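Long-range contacts in nitrite oxidoreductase subunit C (Kuenenia stuttgartiensis, PDB 7B04), which binds heme b and calcium ions and probably carries electrons within the nitrite oxidoreductase complex: residues Q112-D117 and K262-F267; I62-L67 and D253-F258; G133-F138 and A292-D297. One frame throughout, in Å; residues are numbered along the deposited sequence.

In the fold
The six segments follow the chain in the order 62-67, 112-117, 133-138, 253-258, 262-267 and 292-297. Each pair joins an earlier segment to one much later in the sequence, and any two contacts cross along the chain. The centre of contact 1 lies about 10 Å from the centres of both contact 2 and contact 3. Contacts 2 and 3 do not touch, and their centres are about 16 Å apart. Strand 262-270 pairs with strands 108-116 and 253-258, which joins contact 1 to contact 2. Contacts 1 and 3 share a calcium ion, bound by D117 and N295. Contact 3 also borders the heme, whereas contact 2, far from it, packs the start of helix 64-71 on strand 253-258.

Contact 1: residues Q112-D117 and K262-F267; sequences QVIWDD and KWTVVF. With CA (calcium ion), chain B.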
loop_
_atom_site.group_PDB
_atom_site.type_symbol
_atom_site.label_atom_id
_atom_site.label_comp_id
_atom_site.label_asym_id
_atom_site.label_seq_id
_atom_site.Cartn_x
_atom_site.Cartn_y
_atom_site.Cartn_z
ATOM N N GLN C 112 32.544 36.258 32.953
ATOM C CA GLN C 112 31.099 36.345 33.125
ATOM C C GLN C 112 30.536 37.300 32.082
ATOM O O GLN C 112 30.982 38.453 31.990
ATOM C CB GLN C 112 30.763 36.833 34.536
ATOM C CG GLN C 112 29.303 36.770 34.908
ATOM C CD GLN C 112 28.961 37.726 36.022
ATOM O OE1 GLN C 112 29.098 38.940 35.872
ATOM N NE2 GLN C 112 28.548 37.186 37.164
ATOM N N VAL C 113 29.553 36.831 31.314
ATOM C CA VAL C 113 28.935 37.610 30.248
ATOM C C VAL C 113 27.438 37.702 30.532
ATOM O O VAL C 113 26.782 36.683 30.797
ATOM C CB VAL C 113 29.187 36.988 28.866
ATOM C CG1 VAL C 113 28.701 37.915 27.777
ATOM C CG2 VAL C 113 30.674 36.670 28.694
ATOM N N ILE C 114 26.897 38.918 30.453
ATOM C CA ILE C 114 25.494 39.187 30.744
ATOM C C ILE C 114 24.890 40.012 29.617
ATOM O O ILE C 114 25.443 41.048 29.230
ATOM C CB ILE C 114 25.334 39.938 32.078
ATOM C CG1 ILE C 114 25.689 39.037 33.256
ATOM C CG2 ILE C 114 23.931 40.486 32.218
ATOM C CD1 ILE C 114 25.733 39.765 34.581
ATOM N N TRP C 115 23.746 39.561 29.109
ATOM C CA TRP C 115 22.989 40.303 28.114
ATOM C C TRP C 115 21.511 40.056 28.370
ATOM O O TRP C 115 21.130 39.089 29.036
ATOM C CB TRP C 115 23.368 39.898 26.687
ATOM C CG TRP C 115 22.906 38.525 26.303
ATOM C CD1 TRP C 115 21.779 38.203 25.605
ATOM C CD2 TRP C 115 23.562 37.287 26.601
ATOM N NE1 TRP C 115 21.696 36.841 25.443
ATOM C CE2 TRP C 115 22.777 36.256 26.046
ATOM C CE3 TRP C 115 24.736 36.951 27.279
ATOM C CZ2 TRP C 115 23.132 34.912 26.149
ATOM C CZ3 TRP C 115 25.084 35.617 27.381
ATOM C CH2 TRP C 115 24.285 34.615 26.821
ATOM N N ASP C 116 20.677 40.935 27.831
ATOM C CA ASP C 116 19.238 40.866 28.043
ATOM C C ASP C 116 18.559 40.161 26.884
ATOM O O ASP C 116 18.765 40.506 25.724
ATOM C CB ASP C 116 18.616 42.243 28.218
ATOM C CG ASP C 116 19.392 43.119 29.177
ATOM O OD1 ASP C 116 19.426 42.771 30.377
ATOM O OD2 ASP C 116 19.932 44.168 28.754
ATOM N N ASP C 117 17.797 39.133 27.189
ATOM C CA ASP C 117 17.000 38.479 26.156
ATOM C C ASP C 117 15.729 37.899 26.756
ATOM O O ASP C 117 15.744 37.287 27.821
ATOM C CB ASP C 117 17.825 37.494 25.297
ATOM C CG ASP C 117 16.973 36.427 24.580
ATOM O OD1 ASP C 117 16.246 36.813 23.632
ATOM O OD2 ASP C 117 17.304 35.203 24.831
ATOM N N LYS C 262 16.824 37.825 31.260
ATOM C CA LYS C 262 18.252 38.104 31.179
ATOM C C LYS C 262 19.058 36.819 31.311
ATOM O O LYS C 262 18.706 35.934 32.094
ATOM C CB LYS C 262 18.678 39.090 32.271
ATOM C CG LYS C 262 20.167 39.101 32.556
ATOM C CD LYS C 262 20.526 40.168 33.568
ATOM C CE LYS C 262 20.555 41.531 32.909
ATOM N NZ LYS C 262 21.180 42.579 33.756
ATOM N N TRP C 263 20.134 36.724 30.528
ATOM C CA TRP C 263 21.065 35.606 30.582
ATOM C C TRP C 263 22.306 36.008 31.367
ATOM O O TRP C 263 22.802 37.130 31.233
ATOM C CB TRP C 263 21.482 35.153 29.182
ATOM C CG TRP C 263 20.549 34.181 28.538
ATOM C CD1 TRP C 263 19.677 34.436 27.522
ATOM C CD2 TRP C 263 20.397 32.791 28.859
ATOM N NE1 TRP C 263 18.988 33.295 27.192
ATOM C CE2 TRP C 263 19.411 32.271 27.998
ATOM C CE3 TRP C 263 20.995 31.939 29.792
ATOM C CZ2 TRP C 263 19.010 30.937 28.041
ATOM C CZ3 TRP C 263 20.595 30.614 29.833
ATOM C CH2 TRP C 263 19.613 30.127 28.962
ATOM N N THR C 264 22.810 35.085 32.182
ATOM C CA THR C 264 24.097 35.248 32.848
ATOM C C THR C 264 24.884 33.966 32.624
ATOM O O THR C 264 24.503 32.903 33.125
ATOM C CB THR C 264 23.941 35.547 34.340
ATOM O OG1 THR C 264 23.113 36.703 34.511
ATOM C CG2 THR C 264 25.302 35.824 34.963
ATOM N N VAL C 265 25.976 34.065 31.874
ATOM C CA VAL C 265 26.817 32.922 31.550
ATOM C C VAL C 265 28.232 33.228 32.008
ATOM O O VAL C 265 28.724 34.348 31.828
ATOM C CB VAL C 265 26.792 32.621 30.035
ATOM C CG1 VAL C 265 27.722 31.463 29.692
ATOM C CG2 VAL C 265 25.372 32.342 29.566
ATOM N N VAL C 266 28.886 32.237 32.606
ATOM C CA VAL C 266 30.289 32.358 32.971
ATOM C C VAL C 266 31.066 31.235 32.301
ATOM O O VAL C 266 30.608 30.087 32.245
ATOM C CB VAL C 266 30.522 32.376 34.501
ATOM C CG1 VAL C 266 29.508 33.275 35.189
ATOM C CG2 VAL C 266 30.493 30.984 35.090
ATOM N N PHE C 267 32.235 31.580 31.780
ATOM C CA PHE C 267 33.126 30.633 31.128
ATOM C C PHE C 267 34.235 30.258 32.100
ATOM O O PHE C 267 34.752 31.111 32.827
ATOM C CB PHE C 267 33.726 31.226 29.851
ATOM C CG PHE C 267 32.723 31.461 28.755
ATOM C CD1 PHE C 267 32.496 30.500 27.782
ATOM C CD2 PHE C 267 32.010 32.647 28.696
ATOM C CE1 PHE C 267 31.575 30.722 26.769
ATOM C CE2 PHE C 267 31.090 32.873 27.689
ATOM C CZ PHE C 267 30.874 31.909 26.725
HETATM CA CA CA B . 16.267 33.650 23.502
#
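V113 and V265 face each other as a hydrogen-bonded antiparallel pair. V113 N donates to V265 O at 2.7 Å, and V265 N returns the bond to V113 O at 2.9 Å. Both are almost straight at hydrogen. W115 and W263 form the next such pair. Its bond from W263 N to W115 O is sound at 3.0 Å, and the reverse one is weak.

The two indoles lie on the same face of the sheet as V113 and V265. W115 CG sits between its backbone N and carbonyl carbon (chi1 71°), which lays the ring alongside W263. W263 CB then rests over one face of the W115 six-membered ring, a CH-pi contact of 3.6 Å to its centroid. The ring planes differ by 23° but are slid apart, with little overlap. V265 CG2 meets W115 CH2 at 3.7 Å.

On the face of Q112, I114 and D116, I114 CG1 lies beside T264 CG2. K262 passes over I114 CG2 and makes a long salt bridge from NZ to D116 OD1, 3.8 Å.

D117 OD2 binds calcium at 2.3 Å and lies at the edge of the W263 ring. T119, N121, D132 and N295 complete the site.

Strand 97-104 flanks strand 108-116 on its other edge, and 253-258 flanks 262-270. W167 of strand 162-168 packs on the indole side. F71 and V64 of helix 64-71 pack against Q112 and T264.

Contact 2: residues I62-L67 and D253-F258; sequences ITVGAL and DGCSKF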
loop_
_atom_site.group_PDB
_atom_site.type_symbol
_atom_site.label_atom_id
_atom_site.label_comp_id
_atom_site.label_asym_id
_atom_site.label_seq_id
_atom_site.Cartn_x
_atom_site.Cartn_y
_atom_site.Cartn_z
ATOM N N ILE C 62 30.282 23.978 40.051
ATOM C CA ILE C 62 30.251 25.433 39.912
ATOM C C ILE C 62 28.883 25.880 39.412
ATOM O O ILE C 62 28.286 25.256 38.522
ATOM C CB ILE C 62 31.383 25.934 38.994
ATOM C CG1 ILE C 62 31.159 25.512 37.538
ATOM C CG2 ILE C 62 32.736 25.450 39.494
ATOM C CD1 ILE C 62 32.024 26.269 36.547
ATOM N N THR C 63 28.368 26.955 40.004
ATOM C CA THR C 63 27.113 27.563 39.587
ATOM C C THR C 63 27.291 29.073 39.559
ATOM O O THR C 63 28.135 29.624 40.270
ATOM C CB THR C 63 25.941 27.190 40.507
ATOM O OG1 THR C 63 26.353 27.276 41.876
ATOM C CG2 THR C 63 25.451 25.782 40.207
ATOM N N VAL C 64 26.498 29.733 38.709
ATOM C CA VAL C 64 26.573 31.187 38.572
ATOM C C VAL C 64 26.457 31.870 39.929
ATOM O O VAL C 64 27.138 32.867 40.199
ATOM C CB VAL C 64 25.488 31.683 37.601
ATOM C CG1 VAL C 64 25.739 33.128 37.226
ATOM C CG2 VAL C 64 25.457 30.809 36.372
ATOM N N GLY C 65 25.590 31.350 40.798
ATOM C CA GLY C 65 25.448 31.932 42.123
ATOM C C GLY C 65 26.713 31.813 42.950
ATOM O O GLY C 65 27.062 32.727 43.702
ATOM N N ALA C 66 27.420 30.686 42.819
ATOM C CA ALA C 66 28.634 30.477 43.600
ATOM C C ALA C 66 29.706 31.500 43.251
ATOM O O ALA C 66 30.544 31.835 44.096
ATOM C CB ALA C 66 29.159 29.056 43.386
ATOM N N LEU C 67 29.714 31.986 42.011
ATOM C CA LEU C 67 30.692 32.964 41.556
ATOM C C LEU C 67 30.197 34.402 41.654
ATOM O O LEU C 67 30.990 35.326 41.440
ATOM C CB LEU C 67 31.102 32.662 40.108
ATOM C CG LEU C 67 31.828 31.330 39.914
ATOM C CD1 LEU C 67 32.071 31.059 38.440
ATOM C CD2 LEU C 67 33.135 31.323 40.687
ATOM N N ASP C 253 34.791 24.826 30.104
ATOM C CA ASP C 253 33.494 24.458 30.655
ATOM C C ASP C 253 32.802 25.727 31.144
ATOM O O ASP C 253 33.359 26.827 31.069
ATOM C CB ASP C 253 33.650 23.431 31.784
ATOM C CG ASP C 253 32.391 22.620 32.014
ATOM O OD1 ASP C 253 31.383 22.870 31.320
ATOM O OD2 ASP C 253 32.412 21.726 32.888
ATOM N N GLY C 254 31.585 25.582 31.652
ATOM C CA GLY C 254 30.852 26.742 32.131
ATOM C C GLY C 254 29.466 26.367 32.609
ATOM O O GLY C 254 28.984 25.249 32.395
ATOM N N CYS C 255 28.828 27.336 33.264
ATOM C CA CYS C 255 27.460 27.231 33.752
ATOM C C CYS C 255 26.703 28.492 33.355
ATOM O O CYS C 255 27.287 29.457 32.855
ATOM C CB CYS C 255 27.421 27.031 35.272
ATOM S SG CYS C 255 28.158 28.387 36.214
ATOM N N SER C 256 25.389 28.493 33.586
ATOM C CA SER C 256 24.562 29.592 33.109
ATOM C C SER C 256 23.342 29.762 34.002
ATOM O O SER C 256 23.050 28.929 34.863
ATOM C CB SER C 256 24.109 29.356 31.667
ATOM O OG SER C 256 25.119 28.707 30.918
ATOM N N LYS C 257 22.639 30.875 33.789
ATOM C CA LYS C 257 21.394 31.159 34.491
ATOM C C LYS C 257 20.581 32.148 33.669
ATOM O O LYS C 257 21.106 33.186 33.256
ATOM C CB LYS C 257 21.682 31.728 35.887
ATOM C CG LYS C 257 20.454 32.126 36.682
ATOM C CD LYS C 257 20.858 32.773 37.999
ATOM C CE LYS C 257 19.652 33.291 38.760
ATOM N NZ LYS C 257 20.043 33.976 40.025
ATOM N N PHE C 258 19.307 31.833 33.438
ATOM C CA PHE C 258 18.372 32.748 32.793
ATOM C C PHE C 258 17.283 33.140 33.780
ATOM O O PHE C 258 16.529 32.280 34.246
ATOM C CB PHE C 258 17.748 32.130 31.542
ATOM C CG PHE C 258 16.753 33.031 30.863
ATOM C CD1 PHE C 258 17.180 34.055 30.039
ATOM C CD2 PHE C 258 15.391 32.865 31.065
ATOM C CE1 PHE C 258 16.272 34.888 29.421
ATOM C CE2 PHE C 258 14.476 33.700 30.446
ATOM C CZ PHE C 258 14.918 34.712 29.622
#
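V64 and C255 meet where the start of a weakly bonded helix packs on a strand. No hydrogen bond crosses between the two segments, so side-chain packing carries the contact.

C255 is its centre. The CB of C255 points toward the helix segment. A chi1 of 61° puts SG between the backbone N and the carbonyl carbon of C255. From there the sulfur reaches across to the backbone where the helix begins. SG lies 3.3 Å from V64 N and 3.5 Å from T63 C. The same sulfur meets a V64 methyl, CG2, at 3.6 Å. On its other flank is I62, whose CG1 is more distant, 4.4 Å from SG. The cysteine is buried, and V64 and I62 give its sulfur apolar company.

V64 uses one branch for this work. Its CG1 is anti to the backbone N (chi1 -168°), which leaves CG2 beside that N and directed at the strand. CG2 lies over the peptide that follows S256, 3.3 Å from S256 C. It also touches K257 CB at 3.9 Å. K257 takes part through the root of its chain. Beyond CB the lysine is fully extended and its end leads away from the helix segment.

T63 and S256 turn their CB atoms away from the contact. S256 OG makes a weak hydrogen bond to E172 on that other side.

Strand 253-258 is hydrogen-bonded to strand 262-270, with C255 pairing to V266 and K257 to T264. V64 also packs on T264, and L67 on V266, so helix 64-71 lies across both strands.

Contact 3: residues G133-F138 and A292-D297; sequences GAALMF and AVWNGD. With CA (calcium ion), chain B; HEM (protoporphyrin IX containing Fe), chain D.
G133 O receives the W294 backbone N-H at 2.7 Å, with the donor tilted 33° from the carbonyl plane. The V293 CA-H makes a second, weaker contact with the same oxygen. The W294 indole also brings an edge to it, with CE3 at 3.2 Å. G133 N answers to W294 O, which makes this a hydrogen-bonded antiparallel pair. A135 and A292 form another, with A135 N to A292 O at 3.0 Å.

W294 CG is anti to its carbonyl carbon (chi1 -64°), and the ring folds back along strand 133-139. A135 CB lies at the ring edge, 3.4 Å from CH2. CH2 also meets the heme methyl CMD at 3.4 Å. A292 CB packs on heme CAC, and M137 CB on heme CBC. W294 NE1 is hydrogen-bonded to N302 O.

Just past the strand, N295 OD1 binds the same calcium ion as D117, at 2.4 Å. One short strand end thus serves a heme wall and a metal site. The pairing is consistent with the heme-binding beta-sandwich of the ethylbenzene dehydrogenase-type DOMON family. Here M155 is an axial ligand of the heme iron and K305 is linked covalently to the heme.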
loop_
_atom_site.group_PDB
_atom_site.type_symbol
_atom_site.label_atom_id
_atom_site.label_comp_id
_atom_site.label_asym_id
_atom_site.label_seq_id
_atom_site.Cartn_x
_atom_site.Cartn_y
_atom_site.Cartn_z
ATOM N N GLY C 133 22.839 31.260 22.440
ATOM C CA GLY C 133 24.245 30.977 22.639
ATOM C C GLY C 133 25.062 32.239 22.827
ATOM O O GLY C 133 24.629 33.351 22.501
ATOM N N ALA C 134 26.248 32.049 23.396
ATOM C CA ALA C 134 27.223 33.113 23.561
ATOM C C ALA C 134 28.613 32.538 23.345
ATOM O O ALA C 134 28.855 31.351 23.584
ATOM C CB ALA C 134 27.126 33.754 24.943
ATOM N N ALA C 135 29.527 33.385 22.881
ATOM C CA ALA C 135 30.869 32.907 22.590
ATOM C C ALA C 135 31.896 34.006 22.800
ATOM O O ALA C 135 31.630 35.189 22.566
ATOM C CB ALA C 135 30.983 32.370 21.160
ATOM N N LEU C 136 33.077 33.590 23.244
ATOM C CA LEU C 136 34.243 34.448 23.358
ATOM C C LEU C 136 35.356 33.871 22.499
ATOM O O LEU C 136 35.427 32.658 22.283
ATOM C CB LEU C 136 34.713 34.566 24.808
ATOM C CG LEU C 136 33.706 35.151 25.796
ATOM C CD1 LEU C 136 34.214 35.004 27.219
ATOM C CD2 LEU C 136 33.423 36.609 25.469
ATOM N N MET C 137 36.219 34.745 21.995
ATOM C CA MET C 137 37.292 34.309 21.117
ATOM C C MET C 137 38.554 35.077 21.457
ATOM O O MET C 137 38.512 36.249 21.841
ATOM C CB MET C 137 36.938 34.451 19.633
ATOM C CG MET C 137 37.014 35.827 19.037
ATOM S SD MET C 137 36.655 35.674 17.278
ATOM C CE MET C 137 37.252 37.239 16.671
ATOM N N PHE C 138 39.680 34.390 21.329
ATOM C CA PHE C 138 40.968 34.930 21.698
ATOM C C PHE C 138 41.969 34.637 20.594
ATOM O O PHE C 138 41.928 33.559 19.989
ATOM C CB PHE C 138 41.475 34.295 23.000
ATOM C CG PHE C 138 40.564 34.491 24.167
ATOM C CD1 PHE C 138 40.734 35.569 25.016
ATOM C CD2 PHE C 138 39.535 33.598 24.418
ATOM C CE1 PHE C 138 39.897 35.753 26.095
ATOM C CE2 PHE C 138 38.693 33.778 25.494
ATOM C CZ PHE C 138 38.874 34.857 26.335
ATOM N N ALA C 292 30.403 37.463 20.847
ATOM C CA ALA C 292 29.221 37.312 20.011
ATOM C C ALA C 292 28.126 36.647 20.833
ATOM O O ALA C 292 28.406 35.900 21.774
ATOM C CB ALA C 292 29.508 36.495 18.748
ATOM N N VAL C 293 26.879 36.930 20.465
ATOM C CA VAL C 293 25.705 36.410 21.162
ATOM C C VAL C 293 24.681 35.979 20.119
ATOM O O VAL C 293 24.568 36.597 19.055
ATOM C CB VAL C 293 25.113 37.460 22.130
ATOM C CG1 VAL C 293 23.797 36.981 22.724
ATOM C CG2 VAL C 293 26.102 37.789 23.239
ATOM N N TRP C 294 23.950 34.905 20.411
ATOM C CA TRP C 294 22.910 34.394 19.531
ATOM C C TRP C 294 21.578 34.362 20.265
ATOM O O TRP C 294 21.523 34.116 21.474
ATOM C CB TRP C 294 23.248 32.994 19.011
ATOM C CG TRP C 294 24.469 32.971 18.165
ATOM C CD1 TRP C 294 24.526 32.969 16.803
ATOM C CD2 TRP C 294 25.821 32.974 18.626
ATOM N NE1 TRP C 294 25.834 32.951 16.387
ATOM C CE2 TRP C 294 26.648 32.959 17.488
ATOM C CE3 TRP C 294 26.412 32.978 19.892
ATOM C CZ2 TRP C 294 28.035 32.953 17.579
ATOM C CZ3 TRP C 294 27.782 32.972 19.979
ATOM C CH2 TRP C 294 28.581 32.963 18.831
ATOM N N ASN C 295 20.501 34.608 19.522
ATOM C CA ASN C 295 19.143 34.518 20.050
ATOM C C ASN C 295 18.331 33.581 19.168
ATOM O O ASN C 295 17.970 33.939 18.044
ATOM C CB ASN C 295 18.484 35.896 20.134
ATOM C CG ASN C 295 17.158 35.865 20.877
ATOM O OD1 ASN C 295 16.839 34.899 21.567
ATOM N ND2 ASN C 295 16.379 36.930 20.736
ATOM N N GLY C 296 18.052 32.380 19.683
ATOM C CA GLY C 296 17.283 31.402 18.935
ATOM C C GLY C 296 15.898 31.875 18.549
ATOM O O GLY C 296 15.325 31.364 17.581
ATOM N N ASP C 297 15.345 32.847 19.281
ATOM C CA ASP C 297 14.017 33.348 18.948
ATOM C C ASP C 297 14.014 34.032 17.587
ATOM O O ASP C 297 13.031 33.937 16.843
ATOM C CB ASP C 297 13.525 34.302 20.038
ATOM C CG ASP C 297 12.047 34.622 19.907
ATOM O OD1 ASP C 297 11.217 33.741 20.219
ATOM O OD2 ASP C 297 11.713 35.754 19.495
HETATM CA CA CA B . 16.267 33.650 23.502
HETATM C CHA HEM D . 30.080 30.769 13.106
HETATM C CHB HEM D . 30.729 34.650 10.232
HETATM C CHC HEM D . 32.455 37.023 14.106
HETATM C CHD HEM D . 31.970 33.078 16.958
HETATM C C1A HEM D . 30.190 31.569 11.983
HETATM C C2A HEM D . 30.065 31.129 10.610
HETATM C C3A HEM D . 30.233 32.196 9.810
HETATM C C4A HEM D . 30.492 33.352 10.646
HETATM C CMA HEM D . 30.177 32.221 8.266
HETATM C CAA HEM D . 29.749 29.674 10.193
HETATM C CBA HEM D . 30.909 29.057 9.422
HETATM C CGA HEM D . 31.836 28.372 10.385
HETATM O O1A HEM D . 33.072 28.412 10.158
HETATM O O2A HEM D . 31.331 27.801 11.385
HETATM C C1B HEM D . 31.196 35.668 11.040
HETATM C C2B HEM D . 31.339 37.066 10.684
HETATM C C3B HEM D . 31.825 37.726 11.756
HETATM C C4B HEM D . 31.988 36.761 12.830
HETATM C CMB HEM D . 30.992 37.612 9.281
HETATM C CAB HEM D . 32.155 39.232 11.934
HETATM C CBB HEM D . 31.818 40.196 11.069
HETATM C C1C HEM D . 32.416 36.188 15.211
HETATM C C2C HEM D . 32.695 36.583 16.580
HETATM C C3C HEM D . 32.557 35.510 17.365
HETATM C C4C HEM D . 32.200 34.377 16.531
HETATM C CMC HEM D . 33.069 38.007 17.051
HETATM C CAC HEM D . 32.757 35.477 18.898
HETATM C CBC HEM D . 33.557 34.580 19.477
HETATM C C1D HEM D . 31.321 32.135 16.180
HETATM C C2D HEM D . 30.690 30.910 16.640
HETATM C C3D HEM D . 30.172 30.283 15.584
HETATM C C4D HEM D . 30.451 31.077 14.401
HETATM C CMD HEM D . 30.620 30.398 18.094
HETATM C CAD HEM D . 29.414 28.938 15.632
HETATM C CBD HEM D . 27.908 29.167 15.618
HETATM C CGD HEM D . 27.196 27.867 15.891
HETATM O O1D HEM D . 25.946 27.881 16.018
HETATM O O2D HEM D . 27.872 26.812 15.995
HETATM N NA HEM D . 30.456 32.924 11.957
HETATM N NB HEM D . 31.600 35.527 12.349
HETATM N NC HEM D . 32.120 34.830 15.213
HETATM N ND HEM D . 31.151 32.205 14.800
HETATM FE FE HEM D . 31.493 33.804 13.380
#